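Local atomic coordinates of homoserine O-acetyltransferase (Bacillus anthracis str. 'Ames Ancestor', PDB entry 3I1I), a protein that probably transfers an acetyl group from acetyl-CoA to the hydroxyl of homoserine, a step towards methionine, using an alpha/beta hydrolase fold. Residues A[66-69]-A[70-74]; A[137-140]-A[141-145]; A[209-213]-A[214-218]. All blocks are in the same frame, centred on the assembly; numbering follows the deposited sequence.

Contact 1 (A[66-69]-A[70-74]); sequences EESG and WWDGL
Ser68 and Gly69 meet Asp72 round a tight local turn in the loop that links strand 44-48 to strand 75-76. Asp72 N donates to Gly69 O at 3.0 Å, closing a four-residue turn from Gly69 to Asp72. Beside this bond the side chains of Ser68 and Asp72 meet. Asp72 CG is anti to its own backbone N (chi1 -170°), which swings the carboxylate back toward Ser68, where Asp72 CG lies 3.6 Å from Ser68 CB. A water bridges their polar ends, 2.8 Å from Ser68 OG and donating to Asp72 OD1; that oxygen also takes the backbone N-H of Gly59, so OD1 receives two donors. Serine suits its place because its short side chain sets CB against the carboxylate and OG on the water. The two tryptophans point away from the turn into the fold. Trp70 CZ3 stands 3.2 Å above the plane of the Trp71 ring near its rim, and Leu74 CD1 lies over the centre of the opposite face. Trp70 NE1 bonds to Thr54 O and Trp71 NE1 to Gly354 O, and Trp71 reaches Pro154 beside what is probably the nucleophile elbow characteristic of the alpha/beta hydrolase fold.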
ATOM      1  N   GLU A  66      31.687  -8.416  -5.643  1.00 45.50           N
ATOM      2  CA  GLU A  66      31.455  -8.533  -4.204  1.00 46.28           C
ATOM      3  C   GLU A  66      30.617  -9.768  -3.921  1.00 45.16           C
ATOM      4  O   GLU A  66      30.935 -10.556  -3.031  1.00 45.70           O
ATOM      5  CB  GLU A  66      30.683  -7.318  -3.673  1.00 47.25           C
ATOM      6  CG  GLU A  66      31.207  -5.942  -4.131  1.00 51.32           C
ATOM      7  CD  GLU A  66      32.348  -5.401  -3.265  1.00 56.58           C
ATOM      8  OE1 GLU A  66      32.939  -6.184  -2.475  1.00 59.51           O
ATOM      9  OE2 GLU A  66      32.648  -4.180  -3.385  1.00 59.91           O
ATOM     10  N   GLU A  67      29.546  -9.912  -4.703  1.00 43.35           N
ATOM     11  CA  GLU A  67      28.552 -10.971  -4.553  1.00 41.74           C
ATOM     12  C   GLU A  67      28.517 -11.912  -5.740  1.00 39.22           C
ATOM     13  O   GLU A  67      29.012 -11.592  -6.829  1.00 38.50           O
ATOM     14  CB  GLU A  67      27.176 -10.330  -4.381  1.00 42.13           C
ATOM     15  CG  GLU A  67      27.065  -9.662  -3.026  1.00 46.81           C
ATOM     16  CD  GLU A  67      25.934  -8.652  -2.902  1.00 53.60           C
ATOM     17  OE1 GLU A  67      24.928  -8.724  -3.669  1.00 56.86           O
ATOM     18  OE2 GLU A  67      26.057  -7.785  -1.989  1.00 59.07           O
ATOM     19  N   SER A  68      27.924 -13.077  -5.498  1.00 36.45           N
ATOM     20  CA  SER A  68      27.619 -14.055  -6.509  1.00 34.36           C
ATOM     21  C   SER A  68      26.136 -14.020  -6.849  1.00 32.24           C
ATOM     22  O   SER A  68      25.366 -13.357  -6.213  1.00 31.67           O
ATOM     23  CB  SER A  68      27.947 -15.440  -5.995  1.00 34.22           C
ATOM     24  OG  SER A  68      29.252 -15.457  -5.495  1.00 36.49           O
ATOM     25  N   GLY A  69      25.753 -14.780  -7.855  1.00 30.56           N
ATOM     26  CA  GLY A  69      24.385 -14.813  -8.321  1.00 29.27           C
ATOM     27  C   GLY A  69      23.414 -15.357  -7.305  1.00 27.56           C
ATOM     28  O   GLY A  69      23.785 -16.027  -6.363  1.00 27.19           O
ATOM     29  N   TRP A  70      22.150 -15.095  -7.545  1.00 26.07           N
ATOM     30  CA  TRP A  70      21.133 -15.195  -6.495  1.00 24.40           C
ATOM     31  C   TRP A  70      20.805 -16.622  -5.977  1.00 24.90           C
ATOM     32  O   TRP A  70      20.194 -16.776  -4.916  1.00 26.03           O
ATOM     33  CB  TRP A  70      19.896 -14.427  -6.933  1.00 22.79           C
ATOM     34  CG  TRP A  70      19.358 -14.829  -8.232  1.00 21.09           C
ATOM     35  CD1 TRP A  70      19.559 -14.211  -9.417  1.00 18.76           C
ATOM     36  CD2 TRP A  70      18.532 -15.971  -8.497  1.00 18.08           C
ATOM     37  NE1 TRP A  70      18.904 -14.886 -10.416  1.00 20.25           N
ATOM     38  CE2 TRP A  70      18.257 -15.971  -9.877  1.00 19.55           C
ATOM     39  CE3 TRP A  70      17.977 -16.971  -7.697  1.00 19.04           C
ATOM     40  CZ2 TRP A  70      17.444 -16.952 -10.500  1.00 18.91           C
ATOM     41  CZ3 TRP A  70      17.145 -17.957  -8.313  1.00 20.86           C
ATOM     42  CH2 TRP A  70      16.910 -17.937  -9.707  1.00 19.40           C
ATOM     43  N   TRP A  71      21.203 -17.655  -6.708  1.00 25.21           N
ATOM     44  CA  TRP A  71      21.041 -19.053  -6.267  1.00 25.04           C
ATOM     45  C   TRP A  71      22.386 -19.777  -6.278  1.00 25.27           C
ATOM     46  O   TRP A  71      22.453 -21.010  -6.481  1.00 26.27           O
ATOM     47  CB  TRP A  71      20.002 -19.796  -7.134  1.00 25.01           C
ATOM     48  CG  TRP A  71      18.723 -20.205  -6.444  1.00 24.66           C
ATOM     49  CD1 TRP A  71      18.308 -19.844  -5.199  1.00 26.82           C
ATOM     50  CD2 TRP A  71      17.669 -21.019  -6.987  1.00 24.80           C
ATOM     51  NE1 TRP A  71      17.077 -20.400  -4.915  1.00 25.90           N
ATOM     52  CE2 TRP A  71      16.657 -21.113  -6.001  1.00 24.75           C
ATOM     53  CE3 TRP A  71      17.476 -21.667  -8.216  1.00 25.59           C
ATOM     54  CZ2 TRP A  71      15.492 -21.848  -6.186  1.00 25.88           C
ATOM     55  CZ3 TRP A  71      16.310 -22.405  -8.410  1.00 27.15           C
ATOM     56  CH2 TRP A  71      15.330 -22.491  -7.395  1.00 27.91           C
ATOM     57  N   ASP A  72      23.451 -19.026  -6.003  1.00 25.16           N
ATOM     58  CA  ASP A  72      24.813 -19.556  -6.109  1.00 25.23           C
ATOM     59  C   ASP A  72      25.030 -20.766  -5.230  1.00 25.21           C
ATOM     60  O   ASP A  72      25.724 -21.708  -5.622  1.00 25.58           O
ATOM     61  CB  ASP A  72      25.868 -18.504  -5.788  1.00 25.43           C
ATOM     62  CG  ASP A  72      27.273 -18.979  -6.123  1.00 27.35           C
ATOM     63  OD1 ASP A  72      27.651 -19.011  -7.337  1.00 26.98           O
ATOM     64  OD2 ASP A  72      27.997 -19.359  -5.173  1.00 30.64           O
ATOM     65  N   GLY A  73      24.430 -20.764  -4.045  1.00 25.27           N
ATOM     66  CA  GLY A  73      24.557 -21.889  -3.144  1.00 25.14           C
ATOM     67  C   GLY A  73      24.027 -23.214  -3.668  1.00 25.87           C
ATOM     68  O   GLY A  73      24.437 -24.263  -3.185  1.00 26.12           O
ATOM     69  N   LEU A  74      23.076 -23.173  -4.609  1.00 26.78           N
ATOM     70  CA  LEU A  74      22.491 -24.394  -5.212  1.00 26.80           C
ATOM     71  C   LEU A  74      23.212 -24.838  -6.465  1.00 26.39           C
ATOM     72  O   LEU A  74      23.135 -26.005  -6.832  1.00 26.79           O
ATOM     73  CB  LEU A  74      21.028 -24.166  -5.624  1.00 27.03           C
ATOM     74  CG  LEU A  74      19.932 -24.561  -4.644  1.00 28.49           C
ATOM     75  CD1 LEU A  74      18.577 -24.128  -5.218  1.00 25.78           C
ATOM     76  CD2 LEU A  74      19.981 -26.067  -4.240  1.00 25.83           C
TER
HETATM   77  O   HOH W   1      30.434 -17.638  -6.820  1.00 36.91           O

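Contact 2 (A[137-140]-A[141-145]); sequences CELI and KDMGI
Lys141 packs back on Cys137 in the last turns of helix 129-142, and its side chain can be traced along the surface. CB and CG both lie against the preceding turn, Lys141 CG being 3.4 Å from Cys137 O, the carbonyl that accepts the Lys141 backbone N-H in a nearly straight bond (167°). A turn about the CG-CD bond (chi3 -78°) brings Lys141 CE to 3.7 Å from Cys137 SG, sulfur against methylene. Lys141 NZ then ends 4.4 Å from Glu138 OE2, too far for a salt bridge, although the opposite charges probably attract. A long, flexible lysine suits such an exposed site: its methylenes lie along Cys137 while the ammonium group reaches outward.

The helix stops in a Schellman motif. Gly144, whose positive phi favours glycine, donates to Lys141 O, and Ile145 N reaches back to Ile140 O at 3.1 Å. The apolar contact across the motif joins the same two residues, Ile145 CB lying 3.6 Å from Ile140 CG2, so that the residue accepting the six-to-one bond packs on the one after the glycine. Four residues apart on the helix, Leu139 CD1 packs on CG of the selenomethionine Met143 at 3.6 Å.

Ile140 and Ile145 both rest on Ile89 of strand 87-91, with Leu139 on Thr91 and Met143 on Phe87, while Glu138, Leu139 and Asp142 touch Phe12 of strand 10-18. Where the helix ends, Gln336 of the second subunit bonds to Asp142 O, so the motif lies between the central sheet and a subunit interface.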
ATOM      1  N   CYS A 137      11.877 -20.734 -24.874  1.00 26.24           N
ATOM      2  CA  CYS A 137      11.783 -21.889 -25.703  1.00 26.87           C
ATOM      3  C   CYS A 137      12.401 -21.670 -27.096  1.00 27.03           C
ATOM      4  O   CYS A 137      13.039 -22.583 -27.633  1.00 25.68           O
ATOM      5  CB  CYS A 137      10.328 -22.292 -25.844  1.00 27.65           C
ATOM      6  SG  CYS A 137      10.155 -23.850 -26.659  1.00 28.19           S
ATOM      7  N   GLU A 138      12.228 -20.476 -27.667  1.00 27.23           N
ATOM      8  CA  GLU A 138      12.862 -20.166 -28.945  1.00 27.81           C
ATOM      9  C   GLU A 138      14.348 -20.251 -28.809  1.00 26.44           C
ATOM     10  O   GLU A 138      15.027 -20.765 -29.703  1.00 25.04           O
ATOM     11  CB  GLU A 138      12.572 -18.764 -29.432  1.00 28.76           C
ATOM     12  CG  GLU A 138      11.130 -18.459 -29.580  1.00 35.70           C
ATOM     13  CD  GLU A 138      10.606 -18.871 -30.900  1.00 44.58           C
ATOM     14  OE1 GLU A 138      10.257 -17.931 -31.669  1.00 52.43           O
ATOM     15  OE2 GLU A 138      10.536 -20.109 -31.152  1.00 49.60           O
ATOM     16  N   LEU A 139      14.855 -19.694 -27.713  1.00 25.77           N
ATOM     17  CA  LEU A 139      16.296 -19.751 -27.457  1.00 25.58           C
ATOM     18  C   LEU A 139      16.755 -21.196 -27.294  1.00 24.66           C
ATOM     19  O   LEU A 139      17.707 -21.594 -27.905  1.00 23.39           O
ATOM     20  CB  LEU A 139      16.693 -18.912 -26.228  1.00 25.91           C
ATOM     21  CG  LEU A 139      18.101 -19.152 -25.638  1.00 24.99           C
ATOM     22  CD1 LEU A 139      19.122 -19.056 -26.758  1.00 26.65           C
ATOM     23  CD2 LEU A 139      18.446 -18.171 -24.507  1.00 24.53           C
ATOM     24  N   ILE A 140      16.068 -21.976 -26.470  1.00 24.71           N
ATOM     25  CA  ILE A 140      16.446 -23.385 -26.251  1.00 25.15           C
ATOM     26  C   ILE A 140      16.469 -24.160 -27.598  1.00 25.77           C
ATOM     27  O   ILE A 140      17.431 -24.864 -27.905  1.00 24.70           O
ATOM     28  CB  ILE A 140      15.473 -24.063 -25.248  1.00 24.95           C
ATOM     29  CG1 ILE A 140      15.595 -23.394 -23.846  1.00 27.05           C
ATOM     30  CG2 ILE A 140      15.749 -25.541 -25.118  1.00 23.12           C
ATOM     31  CD1 ILE A 140      16.966 -23.579 -23.199  1.00 25.15           C
ATOM     32  N   LYS A 141      15.419 -23.992 -28.397  1.00 26.19           N
ATOM     33  CA  LYS A 141      15.332 -24.666 -29.678  1.00 27.59           C
ATOM     34  C   LYS A 141      16.462 -24.216 -30.593  1.00 27.47           C
ATOM     35  O   LYS A 141      17.170 -25.048 -31.161  1.00 27.05           O
ATOM     36  CB  LYS A 141      13.959 -24.499 -30.343  1.00 27.64           C
ATOM     37  CG  LYS A 141      12.835 -25.298 -29.613  1.00 31.81           C
ATOM     38  CD  LYS A 141      11.450 -25.347 -30.394  1.00 37.51           C
ATOM     39  CE  LYS A 141      10.584 -24.029 -30.281  1.00 41.62           C
ATOM     40  NZ  LYS A 141       9.041 -24.180 -30.493  1.00 43.65           N
ATOM     41  N   ASP A 142      16.695 -22.916 -30.648  1.00 28.01           N
ATOM     42  CA  ASP A 142      17.728 -22.381 -31.500  1.00 28.68           C
ATOM     43  C   ASP A 142      19.110 -22.807 -31.079  1.00 29.20           C
ATOM     44  O   ASP A 142      20.019 -22.795 -31.913  1.00 30.34           O
ATOM     45  CB  ASP A 142      17.660 -20.863 -31.597  1.00 28.50           C
ATOM     46  CG  ASP A 142      16.496 -20.385 -32.438  1.00 29.32           C
ATOM     47  OD1 ASP A 142      15.813 -21.212 -33.066  1.00 28.89           O
ATOM     48  OD2 ASP A 142      16.248 -19.171 -32.469  1.00 31.27           O
HETATM   49  N   MSE A 143      19.282 -23.187 -29.820  1.00 29.04           N
HETATM   50  CA  MSE A 143      20.551 -23.733 -29.349  1.00 28.98           C
HETATM   51  C   MSE A 143      20.652 -25.225 -29.665  1.00 28.48           C
HETATM   52  O   MSE A 143      21.657 -25.842 -29.379  1.00 29.07           O
HETATM   53  CB  MSE A 143      20.707 -23.513 -27.844  1.00 29.23           C
HETATM   54  CG  MSE A 143      21.009 -22.093 -27.470  1.00 31.05           C
HETATM   55 SE   MSE A 143      21.078 -21.889 -25.510  0.65 33.39          SE
HETATM   56  CE  MSE A 143      22.719 -22.883 -25.152  1.00 34.51           C
ATOM     57  N   GLY A 144      19.612 -25.802 -30.249  1.00 27.97           N
ATOM     58  CA  GLY A 144      19.637 -27.189 -30.691  1.00 27.51           C
ATOM     59  C   GLY A 144      19.286 -28.176 -29.601  1.00 27.75           C
ATOM     60  O   GLY A 144      19.730 -29.320 -29.657  1.00 28.04           O
ATOM     61  N   ILE A 145      18.479 -27.745 -28.619  1.00 27.47           N
ATOM     62  CA  ILE A 145      18.124 -28.558 -27.456  1.00 26.83           C
ATOM     63  C   ILE A 145      16.665 -28.968 -27.610  1.00 27.08           C
ATOM     64  O   ILE A 145      15.788 -28.119 -27.839  1.00 26.92           O
ATOM     65  CB  ILE A 145      18.327 -27.766 -26.134  1.00 26.54           C
ATOM     66  CG1 ILE A 145      19.818 -27.372 -25.988  1.00 28.17           C
ATOM     67  CG2 ILE A 145      17.824 -28.584 -24.944  1.00 25.80           C
ATOM     68  CD1 ILE A 145      20.171 -26.230 -24.973  1.00 24.41           C
TER

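Contact 3 (A[209-213]-A[214-218]); sequences GKYGE and EQPMK
Tyr211 presents one face of its ring to Pro216 and meets the amide of Gln215 at an oblique angle. Pro216 CD stands over the middle of the ring, 4.0 Å from its centroid and 10° off the normal, a CH-pi contact well suited to a proline, whose CD-H groups are polarised by the adjoining nitrogen. The Gln215 amide plane is turned 57° from the ring, and Gln215 OE1 comes within 3.3 Å of Tyr211 CE1. Tyr211 takes a chi1 of 49°, its CG between the backbone N and carbonyl carbon, and this turns the ring to face Pro216. Gln215, bent at chi2, curls its amide back toward the phenol. Both polar ends are fixed from outside: Tyr211 OH and Gln215 NE2 share Asp276 OD1, while the backbone N-H groups of Asn278 and Ala277 bond to Tyr211 OH and Gln215 OE1 respectively, at the start of helix 277-289.

The backbone between them is a turn. Glu214 N donates to Tyr211 O at 3.1 Å, closing a type II' beta turn in which Gly212 supplies the positive phi at the second position; the reversal also brings Glu214 O to 3.3 Å from Tyr211 CB. Pro216, centre of an inverse gamma turn, then takes the N-cap place, where its missing N-H costs the helix no bond. A glycine-bearing turn thus leads into helix 217-228, among the helices between strands 174-178 and 309-313, consistent with the cap of this family.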
ATOM      1  N   GLY A 209       3.660   7.999 -16.887  1.00 32.31           N
ATOM      2  CA  GLY A 209       4.624   7.045 -17.410  1.00 32.52           C
ATOM      3  C   GLY A 209       5.766   7.700 -18.164  1.00 32.59           C
ATOM      4  O   GLY A 209       6.744   7.032 -18.476  1.00 32.16           O
ATOM      5  N   LYS A 210       5.680   9.001 -18.419  1.00 32.70           N
ATOM      6  CA  LYS A 210       6.727   9.689 -19.183  1.00 34.08           C
ATOM      7  C   LYS A 210       7.705  10.486 -18.313  1.00 33.50           C
ATOM      8  O   LYS A 210       8.059  11.599 -18.635  1.00 33.50           O
ATOM      9  CB  LYS A 210       6.103  10.603 -20.246  1.00 34.36           C
ATOM     10  CG  LYS A 210       4.895   9.983 -20.954  1.00 37.69           C
ATOM     11  CD  LYS A 210       5.052  10.002 -22.461  1.00 42.95           C
ATOM     12  CE  LYS A 210       3.684   9.885 -23.173  1.00 45.83           C
ATOM     13  NZ  LYS A 210       3.807   9.836 -24.682  1.00 47.89           N
ATOM     14  N   TYR A 211       8.173   9.890 -17.233  1.00 33.31           N
ATOM     15  CA  TYR A 211       9.038  10.596 -16.277  1.00 33.16           C
ATOM     16  C   TYR A 211      10.498  10.628 -16.734  1.00 34.13           C
ATOM     17  O   TYR A 211      11.350  11.235 -16.072  1.00 33.44           O
ATOM     18  CB  TYR A 211       8.952   9.936 -14.900  1.00 32.24           C
ATOM     19  CG  TYR A 211       9.124   8.435 -14.996  1.00 30.14           C
ATOM     20  CD1 TYR A 211      10.383   7.867 -15.095  1.00 27.62           C
ATOM     21  CD2 TYR A 211       8.013   7.589 -15.051  1.00 26.93           C
ATOM     22  CE1 TYR A 211      10.536   6.484 -15.237  1.00 28.36           C
ATOM     23  CE2 TYR A 211       8.155   6.228 -15.193  1.00 26.64           C
ATOM     24  CZ  TYR A 211       9.417   5.677 -15.286  1.00 27.02           C
ATOM     25  OH  TYR A 211       9.572   4.329 -15.399  1.00 27.04           O
ATOM     26  N   GLY A 212      10.802   9.912 -17.812  1.00 35.59           N
ATOM     27  CA  GLY A 212      12.171   9.845 -18.330  1.00 36.85           C
ATOM     28  C   GLY A 212      13.196   9.298 -17.347  1.00 38.30           C
ATOM     29  O   GLY A 212      13.160   8.120 -16.968  1.00 38.33           O
ATOM     30  N   GLU A 213      14.121  10.156 -16.928  1.00 39.75           N
ATOM     31  CA  GLU A 213      15.218   9.734 -16.056  1.00 40.97           C
ATOM     32  C   GLU A 213      14.920  10.003 -14.591  1.00 40.31           C
ATOM     33  O   GLU A 213      15.630   9.512 -13.718  1.00 40.98           O
ATOM     34  CB  GLU A 213      16.531  10.432 -16.462  1.00 42.11           C
ATOM     35  CG  GLU A 213      17.074  10.040 -17.877  1.00 44.62           C
ATOM     36  CD  GLU A 213      16.967   8.538 -18.165  1.00 49.22           C
ATOM     37  OE1 GLU A 213      17.504   7.736 -17.349  1.00 51.11           O
ATOM     38  OE2 GLU A 213      16.345   8.161 -19.203  1.00 51.67           O
ATOM     39  N   GLU A 214      13.867  10.762 -14.320  1.00 39.27           N
ATOM     40  CA  GLU A 214      13.470  11.047 -12.940  1.00 38.61           C
ATOM     41  C   GLU A 214      12.350  10.141 -12.425  1.00 36.18           C
ATOM     42  O   GLU A 214      11.159  10.442 -12.561  1.00 35.79           O
ATOM     43  CB  GLU A 214      13.099  12.510 -12.803  1.00 39.30           C
ATOM     44  CG  GLU A 214      14.327  13.349 -12.522  1.00 43.83           C
ATOM     45  CD  GLU A 214      14.120  14.799 -12.854  1.00 48.32           C
ATOM     46  OE1 GLU A 214      14.281  15.622 -11.928  1.00 51.02           O
ATOM     47  OE2 GLU A 214      13.786  15.101 -14.033  1.00 51.15           O
ATOM     48  N   GLN A 215      12.769   9.038 -11.817  1.00 33.80           N
ATOM     49  CA  GLN A 215      11.861   7.996 -11.339  1.00 32.34           C
ATOM     50  C   GLN A 215      10.949   8.553 -10.275  1.00 30.82           C
ATOM     51  O   GLN A 215      11.387   9.360  -9.500  1.00 29.31           O
ATOM     52  CB  GLN A 215      12.659   6.829 -10.744  1.00 31.90           C
ATOM     53  CG  GLN A 215      13.531   6.071 -11.769  1.00 30.64           C
ATOM     54  CD  GLN A 215      12.728   5.231 -12.739  1.00 30.89           C
ATOM     55  OE1 GLN A 215      11.562   4.898 -12.488  1.00 30.65           O
ATOM     56  NE2 GLN A 215      13.352   4.857 -13.848  1.00 30.37           N
ATOM     57  N   PRO A 216       9.675   8.108 -10.232  1.00 29.89           N
ATOM     58  CA  PRO A 216       8.775   8.475  -9.130  1.00 29.32           C
ATOM     59  C   PRO A 216       9.103   7.702  -7.859  1.00 28.84           C
ATOM     60  O   PRO A 216       8.470   6.704  -7.550  1.00 29.20           O
ATOM     61  CB  PRO A 216       7.399   8.108  -9.673  1.00 29.37           C
ATOM     62  CG  PRO A 216       7.650   6.988 -10.588  1.00 29.39           C
ATOM     63  CD  PRO A 216       9.012   7.227 -11.203  1.00 29.65           C
HETATM   64  N   MSE A 217      10.096   8.178  -7.131  1.00 28.61           N
HETATM   65  CA  MSE A 217      10.648   7.463  -5.980  1.00 28.82           C
HETATM   66  C   MSE A 217       9.667   7.244  -4.816  1.00 28.12           C
HETATM   67  O   MSE A 217       9.715   6.204  -4.155  1.00 28.12           O
HETATM   68  CB  MSE A 217      11.908   8.186  -5.468  1.00 29.16           C
HETATM   69  CG  MSE A 217      13.030   8.286  -6.511  1.00 30.83           C
HETATM   70 SE   MSE A 217      13.666   6.521  -7.098  0.65 36.85          SE
HETATM   71  CE  MSE A 217      14.672   5.999  -5.475  1.00 35.65           C
ATOM     72  N   LYS A 218       8.780   8.190  -4.544  1.00 27.66           N
ATOM     73  CA  LYS A 218       7.819   7.977  -3.447  1.00 27.61           C
ATOM     74  C   LYS A 218       6.892   6.823  -3.762  1.00 26.59           C
ATOM     75  O   LYS A 218       6.752   5.891  -2.978  1.00 26.03           O
ATOM     76  CB  LYS A 218       6.996   9.214  -3.145  1.00 27.78           C
ATOM     77  CG  LYS A 218       7.812  10.346  -2.606  1.00 31.27           C
ATOM     78  CD  LYS A 218       6.947  11.604  -2.363  1.00 35.71           C
ATOM     79  CE  LYS A 218       7.780  12.821  -1.985  1.00 37.83           C
ATOM     80  NZ  LYS A 218       6.877  13.979  -1.620  1.00 43.04           N
TER

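In the fold
The three contacts follow one another along the chain without touching. Centre to centre, contact 1 lies about 25 Å from contact 2 and 31 Å from contact 3, while contacts 2 and 3 are about 37 Å apart. Contacts 1 and 2 both belong to the core built on the central sheet: 66-74 packs against strands 44-48 and 150-154, beside the probable nucleophile elbow, whereas 137-145 ends a helix lying on strands 87-91 and 10-18. Contact 3 belongs to the helices inserted between strands 174-178 and 309-313. Contacts 2 and 3 also approach two different neighbouring subunits, so the core and the helical insertion both take part in the four-chain assembly.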